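PDB 4PSM: ssDNA binding protein from Pyrococcus furiosus, which binds single-stranded DNA, probably entrapping it in a system of tunnels that runs between the subunits of its assembly. Local coordinates for residues Val56-Asp67 against Ser81-Lys89; Ile26-Val36 against Phe68-Val76. One frame throughout, in Å; residues are numbered along the deposited sequence.

The chain begins with strand 4-11, then helix 15-26 and helix 33-53. Contact 2 starts at the turn between these helices. It closes a loop of 31 residues, from Val36 to Phe68, and sets that turn and the first turn of helix 33-53 against the tip of the hairpin of strands 61-71 and 74-87. Contact 1 joins the same two strands at the open end of the hairpin and closes the shorter loop from Asp67 to Ser81. The two contacts cross along the sequence, since their segments alternate. Their centres lie about 23 Å apart. Beyond Lys89 the chain enters the long helix 93-141.

Contact 1: Val56-Asp67 against Ser81-Lys89; sequences VKKEDVVRISVD and SLEIETYKK
Asp60 OD2 is gripped by two donors from opposite faces of its carboxylate. Lys88 NZ makes a salt bridge to Asp60 OD2 at 2.9 Å, and the backbone N of Lys57 bonds to it from the other face. The Lys88 chain bends at chi2 (-65°) and chi3 (-59°), which brings its ammonium to the acid. Asp60 OD1 takes Lys89 N at 3.0 Å, on its anti side. This holds the carboxylate against rotation. Strands 61-71 and 74-87 run as an antiparallel hairpin, with strand 4-11 on the far edge of 61-71. Val61-Tyr87, Arg63-Glu85 and Ser65-Glu83 are hydrogen-bonded pairs, and Arg63 N reaches Glu85 O at 2.8 Å. On the face of Val61 and Tyr87, Arg63 and Glu85 lie side by side. Glu85 OE1 makes a salt bridge to Arg63 NE at 3.5 Å, at the guanidinium edge, and also accepts Tyr87 OH at 2.8 Å. Arg63 NH1 pairs with Glu101 of the second subunit. On the other face Leu82 CD1 packs on Ile64 CG2 at 3.8 Å. Ile64 also rests on Ile47 of helix 33-53. At the far end, Asp67 N donates to Ser81 OG at 2.9 Å, and Ser81 OG also bonds to Asn78 O.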
loop_
_atom_site.group_PDB
_atom_site.type_symbol
_atom_site.label_atom_id
_atom_site.label_comp_id
_atom_site.label_asym_id
_atom_site.label_seq_id
_atom_site.Cartn_x
_atom_site.Cartn_y
_atom_site.Cartn_z
ATOM N N VAL A 56 -33.230 -3.320 -35.319
ATOM C CA VAL A 56 -32.035 -2.548 -34.995
ATOM C C VAL A 56 -30.775 -3.390 -35.139
ATOM O O VAL A 56 -30.689 -4.495 -34.611
ATOM C CB VAL A 56 -32.101 -1.956 -33.585
ATOM C CG1 VAL A 56 -30.844 -1.170 -33.296
ATOM C CG2 VAL A 56 -33.319 -1.064 -33.448
ATOM N N LYS A 57 -29.816 -2.876 -35.899
ATOM C CA LYS A 57 -28.513 -3.515 -36.043
ATOM C C LYS A 57 -27.580 -3.009 -34.945
ATOM O O LYS A 57 -27.881 -2.026 -34.267
ATOM C CB LYS A 57 -27.925 -3.186 -37.413
ATOM C CG LYS A 57 -28.809 -3.589 -38.583
ATOM C CD LYS A 57 -28.467 -4.985 -39.079
ATOM C CE LYS A 57 -27.051 -5.036 -39.634
ATOM N NZ LYS A 57 -26.656 -6.409 -40.053
ATOM N N LYS A 58 -26.437 -3.658 -34.761
ATOM C CA LYS A 58 -25.534 -3.213 -33.701
ATOM C C LYS A 58 -24.738 -1.968 -34.106
ATOM O O LYS A 58 -24.133 -1.315 -33.258
ATOM C CB LYS A 58 -24.621 -4.346 -33.210
ATOM C CG LYS A 58 -23.823 -5.042 -34.288
ATOM C CD LYS A 58 -22.707 -5.876 -33.670
ATOM C CE LYS A 58 -22.043 -6.796 -34.691
ATOM N NZ LYS A 58 -21.537 -6.065 -35.886
ATOM N N GLU A 59 -24.761 -1.646 -35.401
ATOM C CA GLU A 59 -24.126 -0.435 -35.936
ATOM C C GLU A 59 -25.008 0.789 -35.718
ATOM O O GLU A 59 -24.534 1.920 -35.713
ATOM C CB GLU A 59 -23.838 -0.572 -37.440
ATOM C CG GLU A 59 -22.799 -1.622 -37.801
ATOM C CD GLU A 59 -23.277 -3.038 -37.541
ATOM O OE1 GLU A 59 -24.323 -3.431 -38.103
ATOM O OE2 GLU A 59 -22.608 -3.757 -36.770
ATOM N N ASP A 60 -26.301 0.554 -35.554
ATOM C CA ASP A 60 -27.229 1.638 -35.297
ATOM C C ASP A 60 -26.950 2.271 -33.945
ATOM O O ASP A 60 -26.288 1.687 -33.088
ATOM C CB ASP A 60 -28.679 1.144 -35.358
ATOM C CG ASP A 60 -29.058 0.612 -36.734
ATOM O OD1 ASP A 60 -28.574 1.157 -37.753
ATOM O OD2 ASP A 60 -29.840 -0.359 -36.794
ATOM N N VAL A 61 -27.468 3.474 -33.764
ATOM C CA VAL A 61 -27.337 4.178 -32.510
ATOM C C VAL A 61 -28.709 4.327 -31.875
ATOM O O VAL A 61 -29.688 4.627 -32.545
ATOM C CB VAL A 61 -26.680 5.553 -32.709
ATOM C CG1 VAL A 61 -26.818 6.401 -31.459
ATOM C CG2 VAL A 61 -25.214 5.376 -33.101
ATOM N N VAL A 62 -28.768 4.100 -30.573
ATOM C CA VAL A 62 -30.015 4.207 -29.844
ATOM C C VAL A 62 -29.873 5.201 -28.697
ATOM O O VAL A 62 -28.765 5.543 -28.286
ATOM C CB VAL A 62 -30.438 2.836 -29.275
ATOM C CG1 VAL A 62 -30.479 1.796 -30.381
ATOM C CG2 VAL A 62 -29.477 2.395 -28.169
ATOM N N ARG A 63 -31.009 5.682 -28.210
ATOM C CA ARG A 63 -31.081 6.364 -26.930
ATOM C C ARG A 63 -32.136 5.653 -26.111
ATOM O O ARG A 63 -33.228 5.384 -26.602
ATOM C CB ARG A 63 -31.463 7.828 -27.093
ATOM C CG ARG A 63 -30.439 8.661 -27.824
ATOM C CD ARG A 63 -30.946 10.080 -27.997
ATOM N NE ARG A 63 -31.144 10.748 -26.715
ATOM C CZ ARG A 63 -30.196 11.425 -26.078
ATOM N NH1 ARG A 63 -28.981 11.522 -26.603
ATOM N NH2 ARG A 63 -30.457 12.005 -24.916
ATOM N N ILE A 64 -31.811 5.351 -24.861
ATOM C CA ILE A 64 -32.738 4.644 -23.991
ATOM C C ILE A 64 -33.093 5.477 -22.768
ATOM O O ILE A 64 -32.226 6.043 -22.102
ATOM C CB ILE A 64 -32.172 3.278 -23.554
ATOM C CG1 ILE A 64 -31.997 2.375 -24.777
ATOM C CG2 ILE A 64 -33.081 2.632 -22.506
ATOM C CD1 ILE A 64 -31.371 1.040 -24.475
ATOM N N SER A 65 -34.384 5.551 -22.490
ATOM C CA SER A 65 -34.887 6.252 -21.326
ATOM C C SER A 65 -35.879 5.345 -20.613
ATOM O O SER A 65 -36.613 4.583 -21.236
ATOM C CB SER A 65 -35.572 7.555 -21.736
ATOM O OG SER A 65 -34.757 8.306 -22.617
ATOM N N VAL A 66 -35.897 5.421 -19.296
ATOM C CA VAL A 66 -36.843 4.632 -18.533
ATOM C C VAL A 66 -36.894 5.135 -17.105
ATOM O O VAL A 66 -35.862 5.338 -16.465
ATOM C CB VAL A 66 -36.495 3.128 -18.563
ATOM C CG1 VAL A 66 -35.172 2.872 -17.863
ATOM C CG2 VAL A 66 -37.615 2.310 -17.929
ATOM N N ASP A 67 -38.108 5.366 -16.626
ATOM C CA ASP A 67 -38.315 5.729 -15.239
ATOM C C ASP A 67 -38.370 4.460 -14.411
ATOM O O ASP A 67 -38.757 3.391 -14.902
ATOM C CB ASP A 67 -39.598 6.542 -15.071
ATOM C CG ASP A 67 -39.454 7.962 -15.580
ATOM O OD1 ASP A 67 -39.135 8.855 -14.767
ATOM O OD2 ASP A 67 -39.653 8.183 -16.792
ATOM N N SER A 81 -42.846 3.465 -19.170
ATOM C CA SER A 81 -42.066 4.677 -19.425
ATOM C C SER A 81 -40.878 4.467 -20.370
ATOM O O SER A 81 -40.221 5.430 -20.761
ATOM C CB SER A 81 -41.563 5.263 -18.101
ATOM O OG SER A 81 -40.671 4.366 -17.446
ATOM N N LEU A 82 -40.600 3.218 -20.735
ATOM C CA LEU A 82 -39.433 2.908 -21.558
ATOM C C LEU A 82 -39.541 3.470 -22.966
ATOM O O LEU A 82 -40.498 3.193 -23.691
ATOM C CB LEU A 82 -39.195 1.405 -21.647
ATOM C CG LEU A 82 -38.026 1.046 -22.560
ATOM C CD1 LEU A 82 -36.713 1.526 -21.953
ATOM C CD2 LEU A 82 -37.987 -0.444 -22.853
ATOM N N GLU A 83 -38.540 4.253 -23.346
ATOM C CA GLU A 83 -38.455 4.800 -24.688
ATOM C C GLU A 83 -37.142 4.380 -25.332
ATOM O O GLU A 83 -36.076 4.483 -24.730
ATOM C CB GLU A 83 -38.574 6.325 -24.660
ATOM C CG GLU A 83 -39.076 6.882 -23.335
ATOM C CD GLU A 83 -39.581 8.308 -23.451
ATOM O OE1 GLU A 83 -38.943 9.219 -22.884
ATOM O OE2 GLU A 83 -40.624 8.514 -24.106
ATOM N N ILE A 84 -37.232 3.880 -26.554
ATOM C CA ILE A 84 -36.051 3.526 -27.317
ATOM C C ILE A 84 -36.029 4.315 -28.626
ATOM O O ILE A 84 -36.676 3.934 -29.599
ATOM C CB ILE A 84 -36.007 2.022 -27.639
ATOM C CG1 ILE A 84 -36.149 1.189 -26.367
ATOM C CG2 ILE A 84 -34.720 1.674 -28.371
ATOM C CD1 ILE A 84 -36.133 -0.300 -26.620
ATOM N N GLU A 85 -35.300 5.425 -28.634
ATOM C CA GLU A 85 -35.050 6.165 -29.858
ATOM C C GLU A 85 -33.966 5.458 -30.649
ATOM O O GLU A 85 -32.942 5.057 -30.099
ATOM C CB GLU A 85 -34.624 7.592 -29.538
ATOM C CG GLU A 85 -35.665 8.380 -28.757
ATOM C CD GLU A 85 -35.155 9.738 -28.315
ATOM O OE1 GLU A 85 -33.971 10.039 -28.573
ATOM O OE2 GLU A 85 -35.935 10.502 -27.710
ATOM N N THR A 86 -34.197 5.295 -31.943
ATOM C CA THR A 86 -33.246 4.591 -32.794
ATOM C C THR A 86 -32.707 5.500 -33.893
ATOM O O THR A 86 -33.389 6.409 -34.348
ATOM C CB THR A 86 -33.873 3.330 -33.411
ATOM O OG1 THR A 86 -33.062 2.879 -34.502
ATOM C CG2 THR A 86 -35.274 3.629 -33.921
ATOM N N TYR A 87 -31.474 5.253 -34.309
ATOM C CA TYR A 87 -30.849 6.054 -35.350
ATOM C C TYR A 87 -30.049 5.160 -36.277
ATOM O O TYR A 87 -28.976 4.689 -35.911
ATOM C CB TYR A 87 -29.955 7.121 -34.729
ATOM C CG TYR A 87 -30.696 8.000 -33.756
ATOM C CD1 TYR A 87 -31.294 9.178 -34.173
ATOM C CD2 TYR A 87 -30.818 7.639 -32.419
ATOM C CE1 TYR A 87 -31.983 9.982 -33.285
ATOM C CE2 TYR A 87 -31.509 8.438 -31.525
ATOM C CZ TYR A 87 -32.088 9.608 -31.968
ATOM O OH TYR A 87 -32.777 10.411 -31.093
ATOM N N LYS A 88 -30.584 4.923 -37.473
ATOM C CA LYS A 88 -29.962 4.008 -38.420
ATOM C C LYS A 88 -28.635 4.556 -38.916
ATOM O O LYS A 88 -28.532 5.734 -39.254
ATOM C CB LYS A 88 -30.897 3.742 -39.593
ATOM C CG LYS A 88 -32.300 3.352 -39.169
ATOM C CD LYS A 88 -32.310 2.028 -38.423
ATOM C CE LYS A 88 -31.754 0.901 -39.283
ATOM N NZ LYS A 88 -31.990 -0.459 -38.689
ATOM N N LYS A 89 -27.620 3.697 -38.940
ATOM C CA LYS A 89 -26.294 4.085 -39.397
ATOM C C LYS A 89 -26.351 4.817 -40.741
ATOM O O LYS A 89 -25.722 5.859 -40.919
ATOM C CB LYS A 89 -25.392 2.853 -39.510
ATOM C CG LYS A 89 -24.006 3.157 -40.070
ATOM C CD LYS A 89 -23.267 1.888 -40.446
ATOM C CE LYS A 89 -21.902 2.198 -41.033
ATOM N NZ LYS A 89 -21.147 0.960 -41.382
#

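Contact 2: Ile26-Val36 against Phe68-Val76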
loop_
_atom_site.group_PDB
_atom_site.type_symbol
_atom_site.label_atom_id
_atom_site.label_comp_id
_atom_site.label_asym_id
_atom_site.label_seq_id
_atom_site.Cartn_x
_atom_site.Cartn_y
_atom_site.Cartn_z
ATOM N N ILE A 26 -26.517 6.299 -10.750
ATOM C CA ILE A 26 -27.662 7.025 -10.206
ATOM C C ILE A 26 -28.297 6.370 -8.975
ATOM O O ILE A 26 -29.018 7.026 -8.226
ATOM C CB ILE A 26 -28.737 7.297 -11.287
ATOM C CG1 ILE A 26 -29.402 5.994 -11.740
ATOM C CG2 ILE A 26 -28.125 8.042 -12.477
ATOM C CD1 ILE A 26 -30.299 6.165 -12.962
ATOM N N THR A 27 -28.030 5.086 -8.762
ATOM C CA THR A 27 -28.546 4.399 -7.579
ATOM C C THR A 27 -27.484 4.314 -6.486
ATOM O O THR A 27 -27.721 3.750 -5.423
ATOM C CB THR A 27 -29.024 2.979 -7.912
ATOM O OG1 THR A 27 -27.929 2.219 -8.432
ATOM C CG2 THR A 27 -30.133 3.016 -8.935
ATOM N N ARG A 28 -26.314 4.877 -6.769
ATOM C CA ARG A 28 -25.183 4.868 -5.849
ATOM C C ARG A 28 -25.617 5.123 -4.406
ATOM O O ARG A 28 -26.259 6.131 -4.105
ATOM C CB ARG A 28 -24.158 5.911 -6.303
ATOM C CG ARG A 28 -22.895 6.024 -5.471
ATOM C CD ARG A 28 -22.111 4.735 -5.395
ATOM N NE ARG A 28 -21.717 4.174 -6.647
ATOM C CZ ARG A 28 -21.568 2.901 -6.998
ATOM N NH1 ARG A 28 -21.152 2.704 -8.229
ATOM N NH2 ARG A 28 -21.821 1.856 -6.214
ATOM N N GLY A 29 -25.281 4.191 -3.519
ATOM C CA GLY A 29 -25.590 4.344 -2.112
ATOM C C GLY A 29 -27.010 3.946 -1.764
ATOM O O GLY A 29 -27.300 3.548 -0.633
ATOM N N LYS A 30 -27.903 4.055 -2.742
ATOM C CA LYS A 30 -29.310 3.738 -2.528
ATOM C C LYS A 30 -29.595 2.242 -2.686
ATOM O O LYS A 30 -30.638 1.755 -2.260
ATOM C CB LYS A 30 -30.187 4.541 -3.494
ATOM C CG LYS A 30 -30.027 6.049 -3.395
ATOM C CD LYS A 30 -30.933 6.757 -4.389
ATOM C CE LYS A 30 -30.818 8.268 -4.273
ATOM N NZ LYS A 30 -31.739 8.965 -5.216
ATOM N N VAL A 31 -28.665 1.509 -3.286
ATOM C CA VAL A 31 -28.920 0.115 -3.628
ATOM C C VAL A 31 -27.637 -0.721 -3.641
ATOM O O VAL A 31 -26.560 -0.224 -3.972
ATOM C CB VAL A 31 -29.616 0.017 -5.019
ATOM C CG1 VAL A 31 -29.345 -1.318 -5.676
ATOM C CG2 VAL A 31 -31.115 0.241 -4.891
ATOM N N PHE A 32 -27.764 -1.994 -3.279
ATOM C CA PHE A 32 -26.646 -2.927 -3.355
ATOM C C PHE A 32 -26.339 -3.296 -4.802
ATOM O O PHE A 32 -27.248 -3.476 -5.609
ATOM C CB PHE A 32 -26.944 -4.188 -2.540
ATOM C CG PHE A 32 -26.937 -3.964 -1.054
ATOM C CD1 PHE A 32 -26.025 -3.093 -0.477
ATOM C CD2 PHE A 32 -27.845 -4.618 -0.235
ATOM C CE1 PHE A 32 -26.016 -2.881 0.887
ATOM C CE2 PHE A 32 -27.843 -4.409 1.132
ATOM C CZ PHE A 32 -26.927 -3.540 1.692
ATOM N N PRO A 33 -25.048 -3.419 -5.132
ATOM C CA PRO A 33 -24.595 -3.711 -6.497
ATOM C C PRO A 33 -25.321 -4.899 -7.119
ATOM O O PRO A 33 -25.722 -4.825 -8.281
ATOM C CB PRO A 33 -23.110 -4.032 -6.308
ATOM C CG PRO A 33 -22.721 -3.240 -5.112
ATOM C CD PRO A 33 -23.923 -3.262 -4.195
ATOM N N GLU A 34 -25.488 -5.978 -6.357
ATOM C CA GLU A 34 -26.148 -7.170 -6.879
ATOM C C GLU A 34 -27.551 -6.849 -7.385
ATOM O O GLU A 34 -28.033 -7.463 -8.332
ATOM C CB GLU A 34 -26.197 -8.292 -5.833
ATOM C CG GLU A 34 -26.017 -7.821 -4.396
ATOM C CD GLU A 34 -24.561 -7.567 -4.038
ATOM O OE1 GLU A 34 -24.298 -6.627 -3.259
ATOM O OE2 GLU A 34 -23.683 -8.313 -4.532
ATOM N N GLU A 35 -28.210 -5.886 -6.752
ATOM C CA GLU A 35 -29.539 -5.472 -7.201
ATOM C C GLU A 35 -29.456 -4.714 -8.522
ATOM O O GLU A 35 -30.272 -4.928 -9.415
ATOM C CB GLU A 35 -30.245 -4.613 -6.139
ATOM C CG GLU A 35 -31.532 -3.953 -6.610
ATOM C CD GLU A 35 -32.611 -4.955 -6.991
ATOM O OE1 GLU A 35 -32.510 -6.128 -6.580
ATOM O OE2 GLU A 35 -33.563 -4.568 -7.702
ATOM N N VAL A 36 -28.466 -3.829 -8.634
ATOM C CA VAL A 36 -28.220 -3.095 -9.862
ATOM C C VAL A 36 -27.974 -4.065 -11.008
ATOM O O VAL A 36 -28.560 -3.941 -12.086
ATOM C CB VAL A 36 -27.010 -2.160 -9.721
ATOM C CG1 VAL A 36 -26.597 -1.605 -11.079
ATOM C CG2 VAL A 36 -27.321 -1.034 -8.752
ATOM N N PHE A 68 -37.951 4.580 -13.159
ATOM C CA PHE A 68 -37.950 3.454 -12.244
ATOM C C PHE A 68 -38.061 3.997 -10.834
ATOM O O PHE A 68 -37.856 5.186 -10.593
ATOM C CB PHE A 68 -36.663 2.643 -12.395
ATOM C CG PHE A 68 -35.438 3.359 -11.897
ATOM C CD1 PHE A 68 -34.939 3.109 -10.628
ATOM C CD2 PHE A 68 -34.795 4.294 -12.694
ATOM C CE1 PHE A 68 -33.815 3.774 -10.163
ATOM C CE2 PHE A 68 -33.672 4.963 -12.235
ATOM C CZ PHE A 68 -33.180 4.698 -10.967
ATOM N N ASN A 69 -38.400 3.124 -9.901
ATOM C CA ASN A 69 -38.460 3.523 -8.514
ATOM C C ASN A 69 -37.660 2.573 -7.651
ATOM O O ASN A 69 -37.518 1.390 -7.974
ATOM C CB ASN A 69 -39.907 3.588 -8.037
ATOM C CG ASN A 69 -40.298 4.971 -7.581
ATOM O OD1 ASN A 69 -40.040 5.359 -6.440
ATOM N ND2 ASN A 69 -40.927 5.730 -8.471
ATOM N N ILE A 70 -37.118 3.104 -6.564
ATOM C CA ILE A 70 -36.429 2.279 -5.592
ATOM C C ILE A 70 -37.375 2.051 -4.423
ATOM O O ILE A 70 -37.787 2.989 -3.744
ATOM C CB ILE A 70 -35.112 2.928 -5.135
ATOM C CG1 ILE A 70 -34.225 3.224 -6.351
ATOM C CG2 ILE A 70 -34.391 2.034 -4.134
ATOM C CD1 ILE A 70 -32.872 3.803 -6.004
ATOM N N GLU A 71 -37.755 0.798 -4.218
ATOM C CA GLU A 71 -38.655 0.454 -3.134
ATOM C C GLU A 71 -38.064 -0.692 -2.330
ATOM O O GLU A 71 -37.860 -1.784 -2.860
ATOM C CB GLU A 71 -40.028 0.074 -3.683
ATOM C CG GLU A 71 -41.079 -0.175 -2.611
ATOM C CD GLU A 71 -42.445 -0.484 -3.191
ATOM O OE1 GLU A 71 -42.519 -0.832 -4.390
ATOM O OE2 GLU A 71 -43.446 -0.376 -2.450
ATOM N N ASP A 72 -37.775 -0.430 -1.059
ATOM C CA ASP A 72 -37.162 -1.427 -0.193
ATOM C C ASP A 72 -35.842 -1.872 -0.800
ATOM O O ASP A 72 -35.548 -3.063 -0.869
ATOM C CB ASP A 72 -38.096 -2.625 -0.018
ATOM C CG ASP A 72 -39.504 -2.214 0.369
ATOM O OD1 ASP A 72 -39.655 -1.386 1.290
ATOM O OD2 ASP A 72 -40.459 -2.714 -0.257
ATOM N N GLY A 73 -35.065 -0.900 -1.269
ATOM C CA GLY A 73 -33.757 -1.167 -1.839
ATOM C C GLY A 73 -33.807 -2.018 -3.094
ATOM O O GLY A 73 -32.808 -2.617 -3.484
ATOM N N LYS A 74 -34.976 -2.073 -3.726
ATOM C CA LYS A 74 -35.143 -2.840 -4.960
ATOM C C LYS A 74 -35.532 -1.929 -6.113
ATOM O O LYS A 74 -36.411 -1.085 -5.978
ATOM C CB LYS A 74 -36.207 -3.927 -4.789
ATOM C CG LYS A 74 -35.804 -5.059 -3.866
ATOM C CD LYS A 74 -35.106 -6.166 -4.632
ATOM C CE LYS A 74 -34.846 -7.369 -3.741
ATOM N NZ LYS A 74 -34.357 -8.540 -4.518
ATOM N N ILE A 75 -34.871 -2.097 -7.250
ATOM C CA ILE A 75 -35.200 -1.303 -8.427
ATOM C C ILE A 75 -36.428 -1.883 -9.126
ATOM O O ILE A 75 -36.411 -3.022 -9.599
ATOM C CB ILE A 75 -34.014 -1.217 -9.415
ATOM C CG1 ILE A 75 -32.812 -0.545 -8.747
ATOM C CG2 ILE A 75 -34.411 -0.450 -10.671
ATOM C CD1 ILE A 75 -31.558 -0.565 -9.582
ATOM N N VAL A 76 -37.501 -1.103 -9.168
ATOM C CA VAL A 76 -38.706 -1.526 -9.872
ATOM C C VAL A 76 -38.884 -0.692 -11.139
ATOM O O VAL A 76 -39.122 0.517 -11.095
ATOM C CB VAL A 76 -39.975 -1.509 -8.965
ATOM C CG1 VAL A 76 -39.605 -1.818 -7.513
ATOM C CG2 VAL A 76 -40.717 -0.193 -9.066
#
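Ile75 CD1 packs against Thr27 and Val36, 3.9 Å from Thr27 CG2, in the tight part of this contact. Beside it, Ile26 CD1 comes to the edge of the Phe68 ring, 3.7 Å from Phe68 CE2. Phe68 CG stands between its backbone N and carbonyl carbon (chi1 69°), a torsion that sets the ring beside Ile26, the last residue of helix 15-26. Thr27 CG2 approaches the same ring obliquely. Leu23 of helix 15-26 adds to the cover of Ile75. Val31 CG2 packs on Ile70 CG2 at 3.8 Å. Segment 68-76 is the tip of a beta hairpin, closed by a type I' turn from Glu71 to Lys74, with Gly73 at positive phi. It packs against the loop between two helices and the start of helix 33-53, where Phe32 is the N-cap residue. Buried Glu35 bends at chi2 (63°) to put OE2 2.8 Å from the backbone N of Ile75, which meets it from above the carboxylate plane. The solvent side is looser. Lys74 lays its CD 3.2 Å from Glu35 OE1, but its NZ makes a long salt bridge to that oxygen, at 3.7 Å. Shortened to an alanine, Glu35 would probably leave the N-H of Ile75 without its acceptor, Lys74 without its distant acid and a gap beside Gly73. Exposed Lys30 lends its aliphatic chain to Ile70, with CB 3.7 Å from Ile70 CD1.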